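Local coordinates for oxidoreductase (Azotobacter vinelandii, PDB 7D5M), which binds NAD+ in a Rossmann-fold domain and, as a homologue of inositol dehydrogenase, probably catalyses the NAD-dependent oxidation of a polyol or sugar-like substrate, at residues Gly4-Ala9 against Arg35-Ala40; Pro180-Asn185 against Lys235-Leu240. All coordinates share one frame; numbering follows the deposited sequence.

Contact 1 of 2, residues Gly4-Ala9 against Arg35-Ala40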
ATOM      1  N   GLY A   4     -12.829  21.801  22.163  1.00 13.48           N
ATOM      2  CA  GLY A   4     -11.953  22.759  22.865  1.00 13.53           C
ATOM      3  C   GLY A   4     -12.573  23.299  24.142  1.00 13.99           C
ATOM      4  O   GLY A   4     -11.939  24.138  24.805  1.00 12.55           O
ATOM      5  N   SER A   5     -13.772  22.846  24.491  1.00 14.38           N
ATOM      6  CA  SER A   5     -14.463  23.249  25.738  1.00 15.73           C
ATOM      7  C   SER A   5     -13.609  22.785  26.921  1.00 16.10           C
ATOM      8  O   SER A   5     -12.971  21.697  26.832  1.00 15.29           O
ATOM      9  CB  SER A   5     -15.861  22.704  25.772  1.00 16.81           C
ATOM     10  OG  SER A   5     -15.824  21.296  25.847  1.00 20.27           O
ATOM     11  N   LYS A   6     -13.566  23.566  27.996  1.00 16.48           N
ATOM     12  CA  LYS A   6     -12.707  23.210  29.151  1.00 17.93           C
ATOM     13  C   LYS A   6     -13.207  21.902  29.775  1.00 16.97           C
ATOM     14  O   LYS A   6     -14.419  21.634  29.780  1.00 16.07           O
ATOM     15  CB  LYS A   6     -12.623  24.353  30.160  1.00 20.75           C
ATOM     16  CG  LYS A   6     -13.908  24.698  30.886  1.00 23.21           C
ATOM     17  CD  LYS A   6     -13.696  25.804  31.919  1.00 25.52           C
ATOM     18  CE  LYS A   6     -13.310  27.130  31.306  1.00 27.30           C
ATOM     19  NZ  LYS A   6     -12.782  28.067  32.324  1.00 29.81           N
ATOM     20  N   ARG A   7     -12.281  21.101  30.279  1.00 16.97           N
ATOM     21  CA  ARG A   7     -12.584  19.833  30.983  1.00 17.91           C
ATOM     22  C   ARG A   7     -12.380  19.980  32.485  1.00 16.55           C
ATOM     23  O   ARG A   7     -12.845  19.116  33.212  1.00 17.66           O
ATOM     24  CB  ARG A   7     -11.629  18.770  30.476  1.00 19.62           C
ATOM     25  CG  ARG A   7     -11.632  18.678  28.967  1.00 22.07           C
ATOM     26  CD  ARG A   7     -11.419  17.230  28.697  1.00 25.12           C
ATOM     27  NE  ARG A   7     -11.321  16.945  27.286  1.00 27.36           N
ATOM     28  CZ  ARG A   7     -12.062  16.044  26.670  1.00 27.55           C
ATOM     29  NH1 ARG A   7     -12.960  15.332  27.343  1.00 27.74           N
ATOM     30  NH2 ARG A   7     -11.889  15.860  25.380  1.00 28.30           N
ATOM     31  N   ILE A   8     -11.627  20.996  32.886  1.00 15.18           N
ATOM     32  CA  ILE A   8     -11.388  21.378  34.301  1.00 15.07           C
ATOM     33  C   ILE A   8     -11.593  22.890  34.364  1.00 15.24           C
ATOM     34  O   ILE A   8     -11.506  23.530  33.294  1.00 14.36           O
ATOM     35  CB  ILE A   8      -9.987  20.914  34.757  1.00 14.69           C
ATOM     36  CG1 ILE A   8      -8.863  21.605  33.980  1.00 14.43           C
ATOM     37  CG2 ILE A   8      -9.874  19.399  34.642  1.00 14.86           C
ATOM     38  CD1 ILE A   8      -7.482  21.307  34.515  1.00 14.29           C
ATOM     39  N   ALA A   9     -11.885  23.424  35.554  1.00 15.21           N
ATOM     40  CA  ALA A   9     -12.298  24.832  35.778  1.00 15.52           C
ATOM     41  C   ALA A   9     -11.203  25.793  35.310  1.00 15.97           C
ATOM     42  O   ALA A   9     -11.537  26.811  34.664  1.00 16.16           O
ATOM     43  CB  ALA A   9     -12.613  25.062  37.232  1.00 15.64           C
ATOM     44  N   ARG A  35      -2.835  22.782  24.830  1.00 11.90           N
ATOM     45  CA  ARG A  35      -4.037  22.619  23.988  1.00 12.28           C
ATOM     46  C   ARG A  35      -5.283  22.529  24.872  1.00 12.00           C
ATOM     47  O   ARG A  35      -5.229  21.885  25.947  1.00 12.17           O
ATOM     48  CB  ARG A  35      -3.896  21.379  23.114  1.00 12.02           C
ATOM     49  CG  ARG A  35      -4.841  21.380  21.925  1.00 12.16           C
ATOM     50  CD  ARG A  35      -4.568  20.139  21.109  1.00 11.69           C
ATOM     51  NE  ARG A  35      -5.179  20.182  19.796  1.00 11.47           N
ATOM     52  CZ  ARG A  35      -4.937  19.298  18.837  1.00 11.49           C
ATOM     53  NH1 ARG A  35      -4.152  18.264  19.079  1.00 11.19           N
ATOM     54  NH2 ARG A  35      -5.541  19.410  17.667  1.00 11.03           N
ATOM     55  N   ASP A  36      -6.370  23.181  24.445  1.00 12.89           N
ATOM     56  CA  ASP A  36      -7.723  22.986  25.033  1.00 13.48           C
ATOM     57  C   ASP A  36      -7.734  23.361  26.520  1.00 14.46           C
ATOM     58  O   ASP A  36      -8.503  22.748  27.276  1.00 16.11           O
ATOM     59  CB  ASP A  36      -8.211  21.545  24.869  1.00 14.11           C
ATOM     60  CG  ASP A  36      -8.150  21.038  23.443  1.00 14.40           C
ATOM     61  OD1 ASP A  36      -8.286  21.867  22.524  1.00 14.67           O
ATOM     62  OD2 ASP A  36      -7.962  19.813  23.264  1.00 15.89           O
ATOM     63  N   GLN A  37      -6.912  24.324  26.921  1.00 15.49           N
ATOM     64  CA  GLN A  37      -6.967  24.917  28.280  1.00 16.27           C
ATOM     65  C   GLN A  37      -6.610  23.857  29.337  1.00 15.69           C
ATOM     66  O   GLN A  37      -7.146  23.960  30.463  1.00 16.39           O
ATOM     67  CB  GLN A  37      -8.371  25.479  28.558  1.00 17.43           C
ATOM     68  CG  GLN A  37      -8.952  26.333  27.431  1.00 18.48           C
ATOM     69  CD  GLN A  37     -10.335  26.844  27.764  1.00 18.79           C
ATOM     70  OE1 GLN A  37     -10.495  27.776  28.547  1.00 18.80           O
ATOM     71  NE2 GLN A  37     -11.354  26.227  27.181  1.00 17.50           N
ATOM     72  N   SER A  38      -5.755  22.869  29.033  1.00 13.91           N
ATOM     73  CA  SER A  38      -5.406  21.788  30.002  1.00 12.48           C
ATOM     74  C   SER A  38      -4.396  22.300  31.035  1.00 11.88           C
ATOM     75  O   SER A  38      -4.648  22.170  32.265  1.00 11.36           O
ATOM     76  CB  SER A  38      -4.879  20.554  29.305  1.00 12.18           C
ATOM     77  OG  SER A  38      -5.929  19.889  28.612  1.00 11.90           O
ATOM     78  N   PHE A  39      -3.284  22.843  30.551  1.00 10.45           N
ATOM     79  CA  PHE A  39      -2.157  23.359  31.363  1.00 10.34           C
ATOM     80  C   PHE A  39      -1.814  24.776  30.901  1.00 10.85           C
ATOM     81  O   PHE A  39      -2.056  25.125  29.719  1.00 10.35           O
ATOM     82  CB  PHE A  39      -0.921  22.462  31.225  1.00 10.11           C
ATOM     83  CG  PHE A  39      -1.079  21.072  31.770  1.00  9.88           C
ATOM     84  CD1 PHE A  39      -1.728  20.090  31.042  1.00  9.82           C
ATOM     85  CD2 PHE A  39      -0.599  20.749  33.031  1.00  9.97           C
ATOM     86  CE1 PHE A  39      -1.875  18.814  31.558  1.00 10.04           C
ATOM     87  CE2 PHE A  39      -0.736  19.463  33.537  1.00 10.07           C
ATOM     88  CZ  PHE A  39      -1.389  18.503  32.805  1.00 10.01           C
ATOM     89  N   ALA A  40      -1.239  25.564  31.811  1.00 10.86           N
ATOM     90  CA  ALA A  40      -0.642  26.885  31.532  1.00 11.36           C
ATOM     91  C   ALA A  40       0.834  26.838  31.931  1.00 11.26           C
ATOM     92  O   ALA A  40       1.122  26.546  33.111  1.00 11.10           O
ATOM     93  CB  ALA A  40      -1.384  27.963  32.283  1.00 11.66           C
TER
HETATM   94  O   HOH W   1      -9.703  18.573  25.707  1.00 20.32           O
HETATM   95  O   HOH W   2      -9.488  21.590  30.318  1.00 21.81           O
HETATM   96  O   HOH W   3      -9.439  25.099  32.134  1.00 17.51           O
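Gln37 reaches across to the backbone of Gly4-Lys6, and its side chain makes the one direct hydrogen bond across the contact. CB points at the facing loop, and with CG anti to the carbonyl carbon (chi1 -47°) the chain runs out extended to the amide. There CD of Gln37 packs 4.1 Å from CB of Lys6, and OE1 of Gln37 lies 4.0 Å from CE of the same lysine, the two side chains crossing at a slant. At the tip, NE2 of Gln37 donates to Gly4 O at 3.2 Å; the bond lies in the carbonyl plane and close to the amide's own plane, though its N-H...O angle is only 149°. The same NE2 also donates to Gln59 O of the second subunit, and the two bonds together probably hold the amide in this rotation.

Arg35-Ala40 is the connection from helix 26-34 into strand 39-45, an edge strand of the parallel Rossmann sheet within this chain, and Gly4-Ala9 is the N-terminal lead-in to the neighbouring strand 12-16. Water joins the two backbones: one molecule donates to Ile8 O (2.8 Å) and to Gln37 O (3.1 Å), while a second accepts from Arg7 N and gives a weak bond to Gln37 O. A third accepts from Arg7 NE at the guanidinium edge and donates to Asp36 OD2, a carboxylate whose salt-bridge partner is Arg320. Farther along, Ile8 CD1 sits 3.7 Å from Ser38 O, and Lys6, bent at chi3 (65°), turns NZ back to Ala9 O at 2.9 Å.

Contact 2 of 2, residues Pro180-Asn185 against Lys235-Leu240; sequences PVEGQN and KSRAPL
Glu182 and Arg237 form a side-on, two-pronged salt bridge between two short 3-10 turns of the C-terminal domain. NE of Arg237 donates to OE1 of Glu182 at 2.9 Å, and NH2 of Arg237 meets OE2 of Glu182 at 2.8 Å in an almost straight bond (177°). Both acceptors lie near the guanidinium plane, yet the carboxylate is turned 46° against it, and each nitrogen therefore approaches its oxygen from above the carboxylate plane. The bend of Glu182 at chi2 (91°) sets its carboxylate beside the extended arginine chain.

Water extends the polar network: one molecule donates to Glu182 OE1 at 2.6 Å and is also hydrogen-bonded to Ser236 OG.

Van der Waals contact adds little: Pro180 CA comes within 3.9 Å of Arg237 NH2, and Arg237 CG lies 3.4 Å from Glu182 OE1. Val192 touches both charged side chains.

Beyond the pair, Arg237 NH1 makes a salt bridge with Asp242 and a hydrogen bond to His177 O. One guanidinium thus links the turn following strand 223-231 with the loop ahead of helix 186-191; its positive charge, shared between two carboxylates, probably favours the ionised form of Glu182.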
ATOM      1  N   PRO A 180      27.190   5.740  12.803  1.00 22.47           N
ATOM      2  CA  PRO A 180      27.495   6.331  14.111  1.00 23.21           C
ATOM      3  C   PRO A 180      27.239   7.847  14.189  1.00 24.90           C
ATOM      4  O   PRO A 180      28.184   8.618  14.285  1.00 25.06           O
ATOM      5  CB  PRO A 180      28.985   5.996  14.294  1.00 23.03           C
ATOM      6  CG  PRO A 180      29.530   5.944  12.882  1.00 22.80           C
ATOM      7  CD  PRO A 180      28.401   5.383  12.046  1.00 22.67           C
ATOM      8  N   VAL A 181      25.966   8.246  14.207  1.00 25.87           N
ATOM      9  CA  VAL A 181      25.538   9.677  14.143  1.00 26.96           C
ATOM     10  C   VAL A 181      25.787  10.361  15.501  1.00 27.34           C
ATOM     11  O   VAL A 181      25.737  11.617  15.542  1.00 26.07           O
ATOM     12  CB  VAL A 181      24.076   9.807  13.665  1.00 28.20           C
ATOM     13  CG1 VAL A 181      23.908   9.267  12.248  1.00 28.14           C
ATOM     14  CG2 VAL A 181      23.092   9.132  14.607  1.00 28.81           C
ATOM     15  N   GLU A 182      26.049   9.582  16.562  1.00 28.08           N
ATOM     16  CA  GLU A 182      26.491  10.067  17.907  1.00 30.13           C
ATOM     17  C   GLU A 182      27.601  11.115  17.778  1.00 31.62           C
ATOM     18  O   GLU A 182      27.728  11.954  18.691  1.00 30.70           O
ATOM     19  CB  GLU A 182      27.154   8.979  18.758  1.00 30.91           C
ATOM     20  CG  GLU A 182      26.307   7.761  19.020  1.00 31.51           C
ATOM     21  CD  GLU A 182      26.478   6.656  17.999  1.00 28.52           C
ATOM     22  OE1 GLU A 182      27.068   5.608  18.341  1.00 25.53           O
ATOM     23  OE2 GLU A 182      25.991   6.844  16.884  1.00 26.87           O
ATOM     24  N   GLY A 183      28.439  10.989  16.742  1.00 33.36           N
ATOM     25  CA  GLY A 183      29.570  11.897  16.473  1.00 36.06           C
ATOM     26  C   GLY A 183      29.130  13.342  16.295  1.00 38.32           C
ATOM     27  O   GLY A 183      29.926  14.240  16.632  1.00 39.77           O
ATOM     28  N   GLN A 184      27.917  13.570  15.773  1.00 40.71           N
ATOM     29  CA  GLN A 184      27.432  14.919  15.361  1.00 42.14           C
ATOM     30  C   GLN A 184      26.149  15.308  16.113  1.00 40.64           C
ATOM     31  O   GLN A 184      25.843  16.514  16.128  1.00 42.15           O
ATOM     32  CB  GLN A 184      27.185  14.956  13.849  1.00 45.02           C
ATOM     33  CG  GLN A 184      28.430  14.685  13.010  1.00 49.12           C
ATOM     34  CD  GLN A 184      28.754  13.217  12.840  1.00 51.94           C
ATOM     35  OE1 GLN A 184      27.906  12.404  12.467  1.00 54.98           O
ATOM     36  NE2 GLN A 184      30.006  12.864  13.092  1.00 51.59           N
ATOM     37  N   ASN A 185      25.430  14.346  16.706  1.00 35.52           N
ATOM     38  CA  ASN A 185      24.049  14.543  17.226  1.00 34.87           C
ATOM     39  C   ASN A 185      24.024  14.296  18.740  1.00 32.63           C
ATOM     40  O   ASN A 185      24.215  13.138  19.145  1.00 31.07           O
ATOM     41  CB  ASN A 185      23.061  13.635  16.490  1.00 34.47           C
ATOM     42  CG  ASN A 185      21.623  13.866  16.904  1.00 36.17           C
ATOM     43  OD1 ASN A 185      21.168  13.339  17.918  1.00 34.30           O
ATOM     44  ND2 ASN A 185      20.897  14.645  16.119  1.00 36.88           N
ATOM     45  N   LYS A 235      29.773  -0.927  16.834  1.00 21.40           N
ATOM     46  CA  LYS A 235      30.530  -1.642  17.897  1.00 24.45           C
ATOM     47  C   LYS A 235      30.806  -0.720  19.089  1.00 23.03           C
ATOM     48  O   LYS A 235      30.780  -1.231  20.231  1.00 22.70           O
ATOM     49  CB  LYS A 235      31.850  -2.165  17.329  1.00 27.12           C
ATOM     50  CG  LYS A 235      31.705  -3.116  16.156  1.00 31.26           C
ATOM     51  CD  LYS A 235      31.147  -4.456  16.559  1.00 34.21           C
ATOM     52  CE  LYS A 235      31.505  -5.589  15.611  1.00 37.37           C
ATOM     53  NZ  LYS A 235      32.817  -5.400  14.946  1.00 40.78           N
ATOM     54  N   SER A 236      31.032   0.573  18.830  1.00 22.61           N
ATOM     55  CA  SER A 236      31.396   1.604  19.840  1.00 23.01           C
ATOM     56  C   SER A 236      30.274   1.792  20.873  1.00 22.54           C
ATOM     57  O   SER A 236      30.546   2.378  21.939  1.00 21.86           O
ATOM     58  CB  SER A 236      31.735   2.915  19.172  1.00 23.70           C
ATOM     59  OG  SER A 236      30.619   3.427  18.462  1.00 24.43           O
ATOM     60  N   ARG A 237      29.051   1.331  20.585  1.00 20.80           N
ATOM     61  CA  ARG A 237      27.894   1.486  21.510  1.00 20.70           C
ATOM     62  C   ARG A 237      27.938   0.437  22.626  1.00 20.25           C
ATOM     63  O   ARG A 237      27.326   0.681  23.681  1.00 19.91           O
ATOM     64  CB  ARG A 237      26.577   1.400  20.737  1.00 19.65           C
ATOM     65  CG  ARG A 237      26.404   2.534  19.740  1.00 19.50           C
ATOM     66  CD  ARG A 237      25.168   2.405  18.869  1.00 18.87           C
ATOM     67  NE  ARG A 237      25.138   3.512  17.931  1.00 18.25           N
ATOM     68  CZ  ARG A 237      24.519   3.528  16.751  1.00 17.57           C
ATOM     69  NH1 ARG A 237      23.833   2.477  16.322  1.00 16.25           N
ATOM     70  NH2 ARG A 237      24.608   4.607  15.994  1.00 17.16           N
ATOM     71  N   ALA A 238      28.635  -0.685  22.419  1.00 20.10           N
ATOM     72  CA  ALA A 238      28.727  -1.788  23.399  1.00 21.23           C
ATOM     73  C   ALA A 238      29.096  -1.207  24.763  1.00 20.98           C
ATOM     74  O   ALA A 238      29.969  -0.348  24.839  1.00 21.19           O
ATOM     75  CB  ALA A 238      29.732  -2.819  22.939  1.00 20.77           C
ATOM     76  N   PRO A 239      28.467  -1.654  25.873  1.00 21.60           N
ATOM     77  CA  PRO A 239      27.504  -2.762  25.862  1.00 21.03           C
ATOM     78  C   PRO A 239      26.040  -2.437  25.507  1.00 19.80           C
ATOM     79  O   PRO A 239      25.220  -3.351  25.560  1.00 19.21           O
ATOM     80  CB  PRO A 239      27.546  -3.205  27.333  1.00 22.17           C
ATOM     81  CG  PRO A 239      27.708  -1.903  28.070  1.00 21.70           C
ATOM     82  CD  PRO A 239      28.713  -1.140  27.234  1.00 22.41           C
ATOM     83  N   LEU A 240      25.728  -1.177  25.173  1.00 18.88           N
ATOM     84  CA  LEU A 240      24.341  -0.752  24.852  1.00 18.02           C
ATOM     85  C   LEU A 240      24.005  -1.237  23.440  1.00 17.04           C
ATOM     86  O   LEU A 240      24.852  -1.096  22.535  1.00 17.19           O
ATOM     87  CB  LEU A 240      24.188   0.763  24.998  1.00 19.80           C
ATOM     88  CG  LEU A 240      23.853   1.251  26.411  1.00 21.61           C
ATOM     89  CD1 LEU A 240      24.700   0.559  27.453  1.00 23.65           C
ATOM     90  CD2 LEU A 240      23.984   2.761  26.522  1.00 21.61           C
TER
HETATM   91  O   HOH W   4      29.143   5.045  19.887  1.00 25.39           O

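In the fold
Contacts 1 and 2 fall on opposite sides of the chain's centre, with their own centres 42 Å apart and their nearest atoms about 25 Å apart. They follow each other in sequence: the first belongs to the beginning of the nucleotide-binding domain, the second to the C-terminal alpha/beta domain. Contact 1 lies away from the annotated cofactor-binding residues and borders the second subunit of the tetramer. Contact 2 is touched by no other chain and lies close to the cofactor site: the Val181 side chain is about 12 Å from the bound NAD, and that of Glu182 about 7 Å from the side chain of NAD-binding Arg191.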